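Local coordinates for protein myosin-17 (Arabidopsis thaliana, PDB 7KFL) that is a plant class XI myosin that probably carries cargo along actin filaments, binding that cargo through the globular tail described here, at residues L23-D28 and K230-P235; D172-E177 and K241-I246; H214-R219 and L277-Q282; F237-V242 and D289-S294. All coordinates share one frame; numbering follows the deposited sequence.

Interaction 1 of 4, residues L23-D28 and K230-P235; sequences LGYNGD and KANNAP
Tyr25 of the small hairpin formed by strands 25-26 and 29-30 crosses to the residues that follow helix 205-231. Its CB points toward segment 230-235. With chi1 at -58°, CG lies anti to the carbonyl carbon, and the ring reaches out alongside Asn233, its tip at Asn232. Asn233 ND2 sits over one face of the ring, 4.1 Å from Tyr25 CG. Further out, Tyr25 CE2 comes to 3.2 Å from Asn232 O, which is met obliquely. Tyr25 CE1 lies 3.3 Å from Asn232 OD1, near the ring plane. At the tip, Tyr25 OH donates a hydrogen bond to Asn232 OD1. The modelled Tyr25 OH to Asn232 OD1 distance of 2.5 Å is very short, so its exact value is doubtful. Asn232 ND2 bonds back to Leu228 O, which holds the amide in place. A phenylalanine in place of Tyr25 would probably leave Asn232 OD1 without its hydroxyl mate and its amide less firmly set. Beside the tyrosine, Asn233 CB packs 3.6 Å from Asp28 O. Asn233 has positive phi and is the C-prime residue of a Schellman motif that ends the helix, with Ala234 N bonded to Met229 O and Asn233 N weakly to Lys230 O.

Interaction 2 of 4, residues D172-E177 and K241-I246; sequences DNLKKE and KVFTQI
Leu174 and Lys175 of the long helix 150-186 pack against Ile246 and Phe243 of helix 236-260, a helix-helix contact in the interior of the mostly helical globular tail. The two segments run in roughly the same direction. Their axes cross at -38° and come within 10.5 Å, so side chains fill the space between the backbones. Apolar contacts carry most of the joint. At Leu174, chi1 of 177° sets CG opposite the backbone N and sends the branched end to the other helix. There Leu174 CD2 lies 3.8 Å from Ile246 CG1. Leu174 CD2 is also 3.9 Å from Phe243 CE1 and meets that ring obliquely. Tyr225 of helix 205-231 touches Leu174, and Leu226 and Met229 of that helix touch Phe243, so three helices share the apolar patch. Polar side chains contribute in a different way. Lys175 uses its aliphatic part here, while its NZ reaches toward Asp380 in a long, weak ion pair. Gln245 turns its amide to partners beyond the two segments: OE1 accepts a bond from Arg171 NH1, and NE2 donates to Ser383 O. This buried amide is thus satisfied at both ends. The end of the isoleucine is wedged between two neighbours of helix 150-186: Ile246 CD1 lies 3.8 Å from Leu174 CG and 3.5 Å from Lys175 CG.

Interaction 3 of 4, residues H214-R219 and L277-Q282; sequences HWQSIR and LAELEQ
Two neighbouring helices of the tail's helical bundle, 205-231 and 267-287, are joined where Glu279 meets Gln216 and Arg219. The second helix belongs to the DIL region. The segment axes are nearly parallel, crossing at -21° with a closest approach of 9.2 Å. Glu279 bends at chi2 (-81°), which brings its carboxylate across the groove to two residues one turn apart. Glu279 OE2 accepts a bond from Gln216 NE2 at 3.2 Å, the donor coming from above the carboxylate plane. OE1 faces the arginine: Arg219 NH1 makes a weak salt-bridge hydrogen bond to Glu279 OE1 at 3.3 Å, nearly straight at 172°. A leucine in place of Glu279 would probably leave the Arg219 charge without this mate and free the Gln216 amide to turn. Arg219 is extended, and one face of its guanidinium lies over Gln282 CB. On the buried side, Ile218 CG2 packs 4.0 Å from Leu280 CD2. Phe247 and Ile250 of helix 236-260 also touch Leu280. Toward the surface, a water bridges the helices. It donates to Gln282 OE1 at 2.9 Å and accepts a weak bond from Arg219 NH1 at 3.3 Å.

Interaction 4 of 4, residues F237-V242 and D289-S294; sequences FLVRKV and DEYAGS
Arg240 NH1 donates a hydrogen bond of 2.8 Å to Glu290 O, with an N-H...O angle of 152°. The oxygen lies at the edge of the guanidinium, near its plane. The donor is tilted slightly from the carbonyl plane. Arg240 CG lies 3.0 Å from Glu290 O, and a bend at chi3 (-75°) turns the guanidinium back so that NH1 reaches the same oxygen. Next along the chain, Arg240 CD lies 3.4 Å from Asp289 O. The Glu290 carboxylate does not touch the guanidinium, but its opposite charge lies near enough that it may favour this placement. The contact sets the start of helix 236-260 against the short helix 289-292, which follows helix 267-287 in the DIL region of the tail. Gly293 is the first residue to leave that short helix. Its positive phi is a conformation that glycine takes readily. It also lets the backbones come close, Gly293 CA standing 4.7 Å from Arg240 CA. A CB on Gly293 would point at Arg240 and sit tightly against its CB. Beyond the arginine the joint is apolar. Val239 CG1 meets the edge of the Tyr291 ring, 3.9 Å from Tyr291 CD1. Leu226 of helix 205-231 touches both Val239 and Tyr291. The tyrosine ring also receives Lys230 in a cation-pi contact.

How the interactions relate
From the N terminus, the hairpin at 23-28 waits some 200 residues before interaction 1 closes at 230-235. Within that span interaction 2 opens on helix 150-186 and interaction 3 on helix 205-231. Interaction 2 closes on helix 236-260 and interaction 3 on helix 267-287, so interactions 1, 2 and 3 cross one another and none nests. Interaction 4 opens only after interaction 1 has closed. It overlaps the end of interaction 2 at Lys241 and Val242 and crosses interaction 3. It touches interaction 1 through Lys230 and Tyr291, and interaction 2 through Phe243 and Tyr291. Helices 205-231 and 236-260 thus tie the N-terminal hairpin to the DIL region.

Interaction 1 of 4, residues L23-D28 and K230-P235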
loop_
_atom_site.group_PDB
_atom_site.type_symbol
_atom_site.label_atom_id
_atom_site.label_comp_id
_atom_site.label_asym_id
_atom_site.label_seq_id
_atom_site.Cartn_x
_atom_site.Cartn_y
_atom_site.Cartn_z
ATOM N N LEU A 23 16.343 -19.283 -2.305
ATOM C CA LEU A 23 16.349 -19.966 -3.627
ATOM C C LEU A 23 16.275 -18.923 -4.749
ATOM O O LEU A 23 16.293 -19.332 -5.924
ATOM C CB LEU A 23 15.176 -20.951 -3.699
ATOM C CG LEU A 23 15.162 -22.044 -2.629
ATOM C CD1 LEU A 23 14.113 -23.099 -2.950
ATOM C CD2 LEU A 23 16.531 -22.695 -2.480
ATOM N N GLY A 24 16.202 -17.633 -4.399
ATOM C CA GLY A 24 16.219 -16.514 -5.359
ATOM C C GLY A 24 15.165 -16.681 -6.439
ATOM O O GLY A 24 14.049 -17.125 -6.109
ATOM N N TYR A 25 15.505 -16.346 -7.685
ATOM C CA TYR A 25 14.563 -16.259 -8.832
ATOM C C TYR A 25 15.215 -16.872 -10.073
ATOM O O TYR A 25 16.456 -16.892 -10.156
ATOM C CB TYR A 25 14.138 -14.803 -9.049
ATOM C CG TYR A 25 13.482 -14.196 -7.836
ATOM C CD1 TYR A 25 14.234 -13.607 -6.831
ATOM C CD2 TYR A 25 12.111 -14.270 -7.660
ATOM C CE1 TYR A 25 13.637 -13.086 -5.694
ATOM C CE2 TYR A 25 11.497 -13.752 -6.532
ATOM C CZ TYR A 25 12.263 -13.159 -5.545
ATOM O OH TYR A 25 11.658 -12.648 -4.436
ATOM N N ASN A 26 14.390 -17.374 -10.993
ATOM C CA ASN A 26 14.823 -17.970 -12.284
ATOM C C ASN A 26 13.921 -17.408 -13.385
ATOM O O ASN A 26 12.713 -17.688 -13.357
ATOM C CB ASN A 26 14.809 -19.499 -12.232
ATOM C CG ASN A 26 15.496 -20.133 -13.423
ATOM O OD1 ASN A 26 14.986 -20.077 -14.540
ATOM N ND2 ASN A 26 16.651 -20.737 -13.196
ATOM N N GLY A 27 14.497 -16.644 -14.314
ATOM C CA GLY A 27 13.748 -15.713 -15.175
ATOM C C GLY A 27 13.235 -14.553 -14.344
ATOM O O GLY A 27 14.073 -13.797 -13.815
ATOM N N ASP A 28 11.913 -14.440 -14.193
ATOM C CA ASP A 28 11.253 -13.432 -13.320
ATOM C C ASP A 28 10.315 -14.152 -12.340
ATOM O O ASP A 28 9.385 -13.493 -11.830
ATOM C CB ASP A 28 10.519 -12.380 -14.160
ATOM C CG ASP A 28 9.386 -12.929 -15.014
ATOM O OD1 ASP A 28 9.515 -14.074 -15.502
ATOM O OD2 ASP A 28 8.382 -12.206 -15.188
ATOM N N LYS A 230 10.931 -4.756 -6.711
ATOM C CA LYS A 230 11.337 -4.980 -8.125
ATOM C C LYS A 230 12.439 -6.048 -8.166
ATOM O O LYS A 230 12.388 -6.906 -9.070
ATOM C CB LYS A 230 11.774 -3.661 -8.771
ATOM C CG LYS A 230 10.631 -2.701 -9.072
ATOM C CD LYS A 230 11.079 -1.366 -9.615
ATOM C CE LYS A 230 11.590 -1.456 -11.036
ATOM N NZ LYS A 230 11.811 -0.113 -11.624
ATOM N N ALA A 231 13.372 -6.009 -7.207
ATOM C CA ALA A 231 14.472 -6.987 -7.029
ATOM C C ALA A 231 13.899 -8.378 -6.737
ATOM O O ALA A 231 14.523 -9.370 -7.158
ATOM C CB ALA A 231 15.388 -6.545 -5.915
ATOM N N ASN A 232 12.764 -8.431 -6.029
ATOM C CA ASN A 232 12.062 -9.681 -5.628
ATOM C C ASN A 232 10.938 -9.991 -6.626
ATOM O O ASN A 232 10.115 -10.876 -6.324
ATOM C CB ASN A 232 11.551 -9.583 -4.189
ATOM C CG ASN A 232 12.612 -9.940 -3.173
ATOM O OD1 ASN A 232 13.004 -11.099 -3.074
ATOM N ND2 ASN A 232 13.088 -8.963 -2.418
ATOM N N ASN A 233 10.915 -9.306 -7.775
ATOM C CA ASN A 233 9.942 -9.524 -8.882
ATOM C C ASN A 233 8.523 -9.642 -8.315
ATOM O O ASN A 233 7.773 -10.536 -8.759
ATOM C CB ASN A 233 10.333 -10.738 -9.727
ATOM C CG ASN A 233 11.535 -10.458 -10.603
ATOM O OD1 ASN A 233 11.418 -9.771 -11.614
ATOM N ND2 ASN A 233 12.692 -10.971 -10.218
ATOM N N ALA A 234 8.173 -8.766 -7.370
ATOM C CA ALA A 234 6.804 -8.613 -6.829
ATOM C C ALA A 234 5.878 -8.237 -7.982
ATOM O O ALA A 234 6.209 -7.345 -8.761
ATOM C CB ALA A 234 6.788 -7.568 -5.741
ATOM N N PRO A 235 4.713 -8.907 -8.148
ATOM C CA PRO A 235 3.822 -8.626 -9.274
ATOM C C PRO A 235 3.394 -7.160 -9.269
ATOM O O PRO A 235 2.850 -6.683 -8.276
ATOM C CB PRO A 235 2.629 -9.574 -9.070
ATOM C CG PRO A 235 2.708 -9.984 -7.612
ATOM C CD PRO A 235 4.180 -9.953 -7.261
#

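Interaction 2 of 4, residues D172-E177 and K241-I246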
loop_
_atom_site.group_PDB
_atom_site.type_symbol
_atom_site.label_atom_id
_atom_site.label_comp_id
_atom_site.label_asym_id
_atom_site.label_seq_id
_atom_site.Cartn_x
_atom_site.Cartn_y
_atom_site.Cartn_z
ATOM N N ASP A 172 2.812 -1.207 6.145
ATOM C CA ASP A 172 2.827 -0.589 7.499
ATOM C C ASP A 172 4.274 -0.222 7.871
ATOM O O ASP A 172 4.462 0.858 8.459
ATOM C CB ASP A 172 2.108 -1.483 8.521
ATOM C CG ASP A 172 0.592 -1.547 8.346
ATOM O OD1 ASP A 172 0.051 -0.788 7.506
ATOM O OD2 ASP A 172 -0.047 -2.360 9.049
ATOM N N ASN A 173 5.261 -1.053 7.513
ATOM C CA ASN A 173 6.710 -0.770 7.726
ATOM C C ASN A 173 7.104 0.528 7.007
ATOM O O ASN A 173 7.852 1.331 7.605
ATOM C CB ASN A 173 7.614 -1.911 7.246
ATOM C CG ASN A 173 7.702 -3.073 8.213
ATOM O OD1 ASN A 173 7.098 -3.053 9.283
ATOM N ND2 ASN A 173 8.452 -4.098 7.841
ATOM N N LEU A 174 6.631 0.712 5.769
ATOM C CA LEU A 174 6.878 1.926 4.944
ATOM C C LEU A 174 6.183 3.133 5.590
ATOM O O LEU A 174 6.821 4.202 5.652
ATOM C CB LEU A 174 6.386 1.671 3.514
ATOM C CG LEU A 174 6.497 2.837 2.530
ATOM C CD1 LEU A 174 7.864 3.499 2.590
ATOM C CD2 LEU A 174 6.207 2.365 1.115
ATOM N N LYS A 175 4.939 2.963 6.061
ATOM C CA LYS A 175 4.158 4.000 6.796
ATOM C C LYS A 175 4.958 4.486 8.013
ATOM O O LYS A 175 5.028 5.709 8.215
ATOM C CB LYS A 175 2.794 3.466 7.253
ATOM C CG LYS A 175 1.712 3.412 6.181
ATOM C CD LYS A 175 0.311 3.187 6.729
ATOM C CE LYS A 175 -0.723 2.951 5.644
ATOM N NZ LYS A 175 -2.086 2.758 6.198
ATOM N N LYS A 176 5.538 3.561 8.782
ATOM C CA LYS A 176 6.304 3.845 10.028
ATOM C C LYS A 176 7.589 4.616 9.693
ATOM O O LYS A 176 8.042 5.402 10.551
ATOM C CB LYS A 176 6.627 2.532 10.750
ATOM C CG LYS A 176 7.460 2.652 12.020
ATOM C CD LYS A 176 8.199 1.372 12.360
ATOM C CE LYS A 176 8.077 0.965 13.814
ATOM N NZ LYS A 176 8.385 -0.474 14.004
ATOM N N GLU A 177 8.162 4.388 8.508
ATOM C CA GLU A 177 9.453 4.990 8.079
ATOM C C GLU A 177 9.235 6.442 7.632
ATOM O O GLU A 177 10.094 7.283 7.966
ATOM C CB GLU A 177 10.089 4.159 6.963
ATOM C CG GLU A 177 11.569 4.443 6.777
ATOM C CD GLU A 177 12.259 3.569 5.745
ATOM O OE1 GLU A 177 12.278 2.332 5.933
ATOM O OE2 GLU A 177 12.764 4.127 4.747
ATOM N N LYS A 241 -0.946 -1.361 -5.558
ATOM C CA LYS A 241 -1.830 -1.271 -4.363
ATOM C C LYS A 241 -1.064 -0.597 -3.221
ATOM O O LYS A 241 -1.566 0.416 -2.707
ATOM C CB LYS A 241 -2.330 -2.646 -3.911
ATOM C CG LYS A 241 -3.150 -3.433 -4.927
ATOM C CD LYS A 241 -4.095 -2.603 -5.771
ATOM C CE LYS A 241 -4.940 -3.460 -6.691
ATOM N NZ LYS A 241 -6.020 -2.685 -7.346
ATOM N N VAL A 242 0.114 -1.126 -2.870
ATOM C CA VAL A 242 0.929 -0.679 -1.698
ATOM C C VAL A 242 1.071 0.846 -1.752
ATOM O O VAL A 242 0.689 1.513 -0.772
ATOM C CB VAL A 242 2.314 -1.357 -1.645
ATOM C CG1 VAL A 242 3.154 -0.836 -0.487
ATOM C CG2 VAL A 242 2.215 -2.870 -1.563
ATOM N N PHE A 243 1.590 1.373 -2.863
ATOM C CA PHE A 243 1.961 2.806 -3.010
ATOM C C PHE A 243 0.694 3.670 -3.053
ATOM O O PHE A 243 0.719 4.763 -2.449
ATOM C CB PHE A 243 2.893 3.001 -4.209
ATOM C CG PHE A 243 4.302 2.534 -3.945
ATOM C CD1 PHE A 243 5.081 3.163 -2.984
ATOM C CD2 PHE A 243 4.842 1.457 -4.630
ATOM C CE1 PHE A 243 6.371 2.729 -2.718
ATOM C CE2 PHE A 243 6.133 1.027 -4.366
ATOM C CZ PHE A 243 6.895 1.665 -3.412
ATOM N N THR A 244 -0.374 3.191 -3.703
ATOM C CA THR A 244 -1.705 3.860 -3.737
ATOM C C THR A 244 -2.226 4.006 -2.301
ATOM O O THR A 244 -2.699 5.101 -1.961
ATOM C CB THR A 244 -2.702 3.110 -4.628
ATOM O OG1 THR A 244 -2.145 3.015 -5.940
ATOM C CG2 THR A 244 -4.050 3.791 -4.708
ATOM N N GLN A 245 -2.119 2.948 -1.492
ATOM C CA GLN A 245 -2.543 2.942 -0.063
ATOM C C GLN A 245 -1.614 3.842 0.766
ATOM O O GLN A 245 -2.094 4.414 1.761
ATOM C CB GLN A 245 -2.574 1.513 0.488
ATOM C CG GLN A 245 -3.719 0.676 -0.067
ATOM C CD GLN A 245 -4.088 -0.487 0.823
ATOM O OE1 GLN A 245 -3.243 -1.081 1.491
ATOM N NE2 GLN A 245 -5.367 -0.829 0.832
ATOM N N ILE A 246 -0.341 3.964 0.380
ATOM C CA ILE A 246 0.679 4.786 1.102
ATOM C C ILE A 246 0.459 6.272 0.786
ATOM O O ILE A 246 0.603 7.092 1.712
ATOM C CB ILE A 246 2.106 4.315 0.755
ATOM C CG1 ILE A 246 2.414 2.960 1.396
ATOM C CG2 ILE A 246 3.143 5.362 1.138
ATOM C CD1 ILE A 246 2.724 3.033 2.875
#

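Interaction 3 of 4, residues H214-R219 and L277-Q282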
loop_
_atom_site.group_PDB
_atom_site.type_symbol
_atom_site.label_atom_id
_atom_site.label_comp_id
_atom_site.label_asym_id
_atom_site.label_seq_id
_atom_site.Cartn_x
_atom_site.Cartn_y
_atom_site.Cartn_z
ATOM N N HIS A 214 13.242 17.141 3.495
ATOM C CA HIS A 214 12.349 16.140 4.138
ATOM C C HIS A 214 11.456 15.479 3.081
ATOM O O HIS A 214 11.230 14.258 3.187
ATOM C CB HIS A 214 11.550 16.786 5.275
ATOM C CG HIS A 214 12.399 17.210 6.427
ATOM N ND1 HIS A 214 13.533 16.512 6.802
ATOM C CD2 HIS A 214 12.280 18.235 7.298
ATOM C CE1 HIS A 214 14.079 17.096 7.848
ATOM N NE2 HIS A 214 13.329 18.154 8.173
ATOM N N TRP A 215 10.974 16.246 2.098
ATOM C CA TRP A 215 10.199 15.714 0.944
ATOM C C TRP A 215 11.086 14.752 0.149
ATOM O O TRP A 215 10.573 13.709 -0.298
ATOM C CB TRP A 215 9.668 16.842 0.053
ATOM C CG TRP A 215 8.726 17.778 0.747
ATOM C CD1 TRP A 215 8.898 19.116 0.939
ATOM C CD2 TRP A 215 7.458 17.448 1.339
ATOM N NE1 TRP A 215 7.825 19.644 1.603
ATOM C CE2 TRP A 215 6.927 18.646 1.865
ATOM C CE3 TRP A 215 6.717 16.267 1.472
ATOM C CZ2 TRP A 215 5.696 18.693 2.516
ATOM C CZ3 TRP A 215 5.501 16.312 2.117
ATOM C CH2 TRP A 215 5.002 17.511 2.633
ATOM N N GLN A 216 12.368 15.099 -0.006
ATOM C CA GLN A 216 13.381 14.284 -0.727
ATOM C C GLN A 216 13.681 13.007 0.070
ATOM O O GLN A 216 13.870 11.954 -0.570
ATOM C CB GLN A 216 14.631 15.123 -1.000
ATOM C CG GLN A 216 14.383 16.245 -2.001
ATOM C CD GLN A 216 15.533 17.215 -2.131
ATOM O OE1 GLN A 216 16.623 17.011 -1.598
ATOM N NE2 GLN A 216 15.290 18.295 -2.856
ATOM N N SER A 217 13.711 13.082 1.405
ATOM C CA SER A 217 13.914 11.915 2.308
ATOM C C SER A 217 12.799 10.881 2.091
ATOM O O SER A 217 13.107 9.670 2.066
ATOM C CB SER A 217 13.985 12.335 3.754
ATOM O OG SER A 217 14.994 13.311 3.949
ATOM N N ILE A 218 11.554 11.348 1.952
ATOM C CA ILE A 218 10.347 10.499 1.721
ATOM C C ILE A 218 10.485 9.809 0.358
ATOM O O ILE A 218 10.268 8.580 0.297
ATOM C CB ILE A 218 9.054 11.337 1.840
ATOM C CG1 ILE A 218 8.773 11.712 3.298
ATOM C CG2 ILE A 218 7.867 10.620 1.208
ATOM C CD1 ILE A 218 7.710 12.771 3.478
ATOM N N ARG A 219 10.841 10.571 -0.679
ATOM C CA ARG A 219 11.032 10.081 -2.073
ATOM C C ARG A 219 12.060 8.938 -2.097
ATOM O O ARG A 219 11.857 7.984 -2.874
ATOM C CB ARG A 219 11.479 11.231 -2.981
ATOM C CG ARG A 219 11.429 10.899 -4.464
ATOM C CD ARG A 219 11.945 12.036 -5.324
ATOM N NE ARG A 219 12.151 11.613 -6.702
ATOM C CZ ARG A 219 12.388 12.427 -7.726
ATOM N NH1 ARG A 219 12.449 13.737 -7.549
ATOM N NH2 ARG A 219 12.555 11.922 -8.934
ATOM N N LEU A 277 4.795 18.297 -3.032
ATOM C CA LEU A 277 3.902 17.546 -3.957
ATOM C C LEU A 277 4.601 17.344 -5.308
ATOM O O LEU A 277 4.365 16.294 -5.935
ATOM C CB LEU A 277 2.578 18.303 -4.124
ATOM C CG LEU A 277 1.687 18.390 -2.884
ATOM C CD1 LEU A 277 0.420 19.174 -3.186
ATOM C CD2 LEU A 277 1.337 17.009 -2.347
ATOM N N ALA A 278 5.429 18.304 -5.733
ATOM C CA ALA A 278 6.213 18.253 -6.991
ATOM C C ALA A 278 7.256 17.129 -6.915
ATOM O O ALA A 278 7.480 16.465 -7.947
ATOM C CB ALA A 278 6.855 19.593 -7.255
ATOM N N GLU A 279 7.869 16.928 -5.742
ATOM C CA GLU A 279 8.815 15.812 -5.466
ATOM C C GLU A 279 8.088 14.468 -5.614
ATOM O O GLU A 279 8.641 13.565 -6.274
ATOM C CB GLU A 279 9.415 15.939 -4.063
ATOM C CG GLU A 279 10.512 16.980 -3.962
ATOM C CD GLU A 279 11.886 16.533 -4.436
ATOM O OE1 GLU A 279 12.075 15.320 -4.667
ATOM O OE2 GLU A 279 12.770 17.402 -4.566
ATOM N N LEU A 280 6.896 14.345 -5.018
ATOM C CA LEU A 280 6.094 13.092 -5.005
ATOM C C LEU A 280 5.510 12.830 -6.398
ATOM O O LEU A 280 5.431 11.649 -6.781
ATOM C CB LEU A 280 4.991 13.204 -3.947
ATOM C CG LEU A 280 5.466 13.401 -2.508
ATOM C CD1 LEU A 280 4.280 13.482 -1.560
ATOM C CD2 LEU A 280 6.415 12.291 -2.079
ATOM N N GLU A 281 5.113 13.882 -7.122
ATOM C CA GLU A 281 4.639 13.788 -8.530
ATOM C C GLU A 281 5.771 13.215 -9.389
ATOM O O GLU A 281 5.497 12.298 -10.191
ATOM C CB GLU A 281 4.200 15.153 -9.066
ATOM C CG GLU A 281 3.431 15.070 -10.374
ATOM C CD GLU A 281 3.054 16.405 -10.995
ATOM O OE1 GLU A 281 3.340 17.453 -10.378
ATOM O OE2 GLU A 281 2.474 16.392 -12.099
ATOM N N GLN A 282 6.989 13.743 -9.217
ATOM C CA GLN A 282 8.213 13.319 -9.953
ATOM C C GLN A 282 8.464 11.826 -9.711
ATOM O O GLN A 282 8.768 11.115 -10.692
ATOM C CB GLN A 282 9.420 14.165 -9.536
ATOM C CG GLN A 282 9.552 15.465 -10.319
ATOM C CD GLN A 282 9.860 15.230 -11.779
ATOM O OE1 GLN A 282 10.554 14.281 -12.143
ATOM N NE2 GLN A 282 9.345 16.099 -12.634
HETATM O O HOH W 1 12.845 15.031 -10.576
#

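Interaction 4 of 4, residues F237-V242 and D289-S294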
loop_
_atom_site.group_PDB
_atom_site.type_symbol
_atom_site.label_atom_id
_atom_site.label_comp_id
_atom_site.label_asym_id
_atom_site.label_seq_id
_atom_site.Cartn_x
_atom_site.Cartn_y
_atom_site.Cartn_z
ATOM N N PHE A 237 0.987 -5.340 -10.031
ATOM C CA PHE A 237 -0.397 -5.163 -9.510
ATOM C C PHE A 237 -0.370 -4.959 -7.989
ATOM O O PHE A 237 -0.992 -3.995 -7.503
ATOM C CB PHE A 237 -1.264 -6.364 -9.894
ATOM C CG PHE A 237 -2.658 -6.343 -9.320
ATOM C CD1 PHE A 237 -2.907 -6.833 -8.045
ATOM C CD2 PHE A 237 -3.720 -5.827 -10.048
ATOM C CE1 PHE A 237 -4.185 -6.805 -7.512
ATOM C CE2 PHE A 237 -4.999 -5.802 -9.515
ATOM C CZ PHE A 237 -5.230 -6.294 -8.248
ATOM N N LEU A 238 0.315 -5.847 -7.261
ATOM C CA LEU A 238 0.419 -5.792 -5.775
ATOM C C LEU A 238 1.199 -4.543 -5.350
ATOM O O LEU A 238 0.853 -3.977 -4.299
ATOM C CB LEU A 238 1.097 -7.059 -5.240
ATOM C CG LEU A 238 0.189 -8.262 -4.989
ATOM C CD1 LEU A 238 0.867 -9.254 -4.054
ATOM C CD2 LEU A 238 -1.156 -7.843 -4.413
ATOM N N VAL A 239 2.205 -4.138 -6.130
ATOM C CA VAL A 239 3.063 -2.953 -5.827
ATOM C C VAL A 239 2.233 -1.681 -6.050
ATOM O O VAL A 239 2.358 -0.750 -5.229
ATOM C CB VAL A 239 4.361 -2.960 -6.660
ATOM C CG1 VAL A 239 5.222 -1.738 -6.373
ATOM C CG2 VAL A 239 5.165 -4.233 -6.439
ATOM N N ARG A 240 1.413 -1.650 -7.107
ATOM C CA ARG A 240 0.460 -0.545 -7.408
ATOM C C ARG A 240 -0.445 -0.295 -6.195
ATOM O O ARG A 240 -0.677 0.887 -5.874
ATOM C CB ARG A 240 -0.398 -0.859 -8.637
ATOM C CG ARG A 240 0.335 -0.712 -9.963
ATOM C CD ARG A 240 -0.605 -0.523 -11.139
ATOM N NE ARG A 240 -1.283 -1.755 -11.525
ATOM C CZ ARG A 240 -0.737 -2.751 -12.223
ATOM N NH1 ARG A 240 0.525 -2.688 -12.620
ATOM N NH2 ARG A 240 -1.455 -3.822 -12.512
ATOM N N LYS A 241 -0.946 -1.361 -5.558
ATOM C CA LYS A 241 -1.830 -1.271 -4.363
ATOM C C LYS A 241 -1.064 -0.597 -3.221
ATOM O O LYS A 241 -1.566 0.416 -2.707
ATOM C CB LYS A 241 -2.330 -2.646 -3.911
ATOM C CG LYS A 241 -3.150 -3.433 -4.927
ATOM C CD LYS A 241 -4.095 -2.603 -5.771
ATOM C CE LYS A 241 -4.940 -3.460 -6.691
ATOM N NZ LYS A 241 -6.020 -2.685 -7.346
ATOM N N VAL A 242 0.114 -1.126 -2.870
ATOM C CA VAL A 242 0.929 -0.679 -1.698
ATOM C C VAL A 242 1.071 0.846 -1.752
ATOM O O VAL A 242 0.689 1.513 -0.772
ATOM C CB VAL A 242 2.314 -1.357 -1.645
ATOM C CG1 VAL A 242 3.154 -0.836 -0.487
ATOM C CG2 VAL A 242 2.215 -2.870 -1.563
ATOM N N ASP A 289 3.222 4.414 -14.158
ATOM C CA ASP A 289 1.849 4.000 -13.755
ATOM C C ASP A 289 1.824 2.500 -13.431
ATOM O O ASP A 289 0.943 2.092 -12.654
ATOM C CB ASP A 289 0.821 4.355 -14.835
ATOM C CG ASP A 289 0.562 5.849 -14.970
ATOM O OD1 ASP A 289 0.140 6.467 -13.970
ATOM O OD2 ASP A 289 0.790 6.385 -16.074
ATOM N N GLU A 290 2.749 1.716 -13.998
ATOM C CA GLU A 290 2.862 0.246 -13.783
ATOM C C GLU A 290 3.127 -0.060 -12.301
ATOM O O GLU A 290 2.631 -1.098 -11.830
ATOM C CB GLU A 290 3.965 -0.355 -14.660
ATOM C CG GLU A 290 4.253 -1.816 -14.352
ATOM C CD GLU A 290 4.930 -2.599 -15.462
ATOM O OE1 GLU A 290 4.291 -2.795 -16.518
ATOM O OE2 GLU A 290 6.089 -3.023 -15.267
ATOM N N TYR A 291 3.895 0.787 -11.608
ATOM C CA TYR A 291 4.323 0.577 -10.196
ATOM C C TYR A 291 3.719 1.637 -9.264
ATOM O O TYR A 291 3.626 1.353 -8.056
ATOM C CB TYR A 291 5.850 0.558 -10.106
ATOM C CG TYR A 291 6.486 -0.672 -10.701
ATOM C CD1 TYR A 291 6.648 -1.824 -9.950
ATOM C CD2 TYR A 291 6.916 -0.691 -12.018
ATOM C CE1 TYR A 291 7.228 -2.962 -10.489
ATOM C CE2 TYR A 291 7.498 -1.820 -12.572
ATOM C CZ TYR A 291 7.655 -2.961 -11.805
ATOM O OH TYR A 291 8.227 -4.078 -12.341
ATOM N N ALA A 292 3.337 2.806 -9.793
ATOM C CA ALA A 292 2.730 3.925 -9.032
ATOM C C ALA A 292 1.204 3.779 -8.998
ATOM O O ALA A 292 0.598 4.199 -7.994
ATOM C CB ALA A 292 3.135 5.245 -9.641
ATOM N N GLY A 293 0.609 3.223 -10.059
ATOM C CA GLY A 293 -0.851 3.059 -10.201
ATOM C C GLY A 293 -1.544 4.406 -10.303
ATOM O O GLY A 293 -1.272 5.131 -11.280
ATOM N N SER A 294 -2.397 4.730 -9.325
ATOM C CA SER A 294 -3.113 6.029 -9.200
ATOM C C SER A 294 -2.718 6.708 -7.881
ATOM O O SER A 294 -3.574 7.391 -7.284
ATOM C CB SER A 294 -4.604 5.830 -9.306
ATOM O OG SER A 294 -5.086 5.017 -8.248
#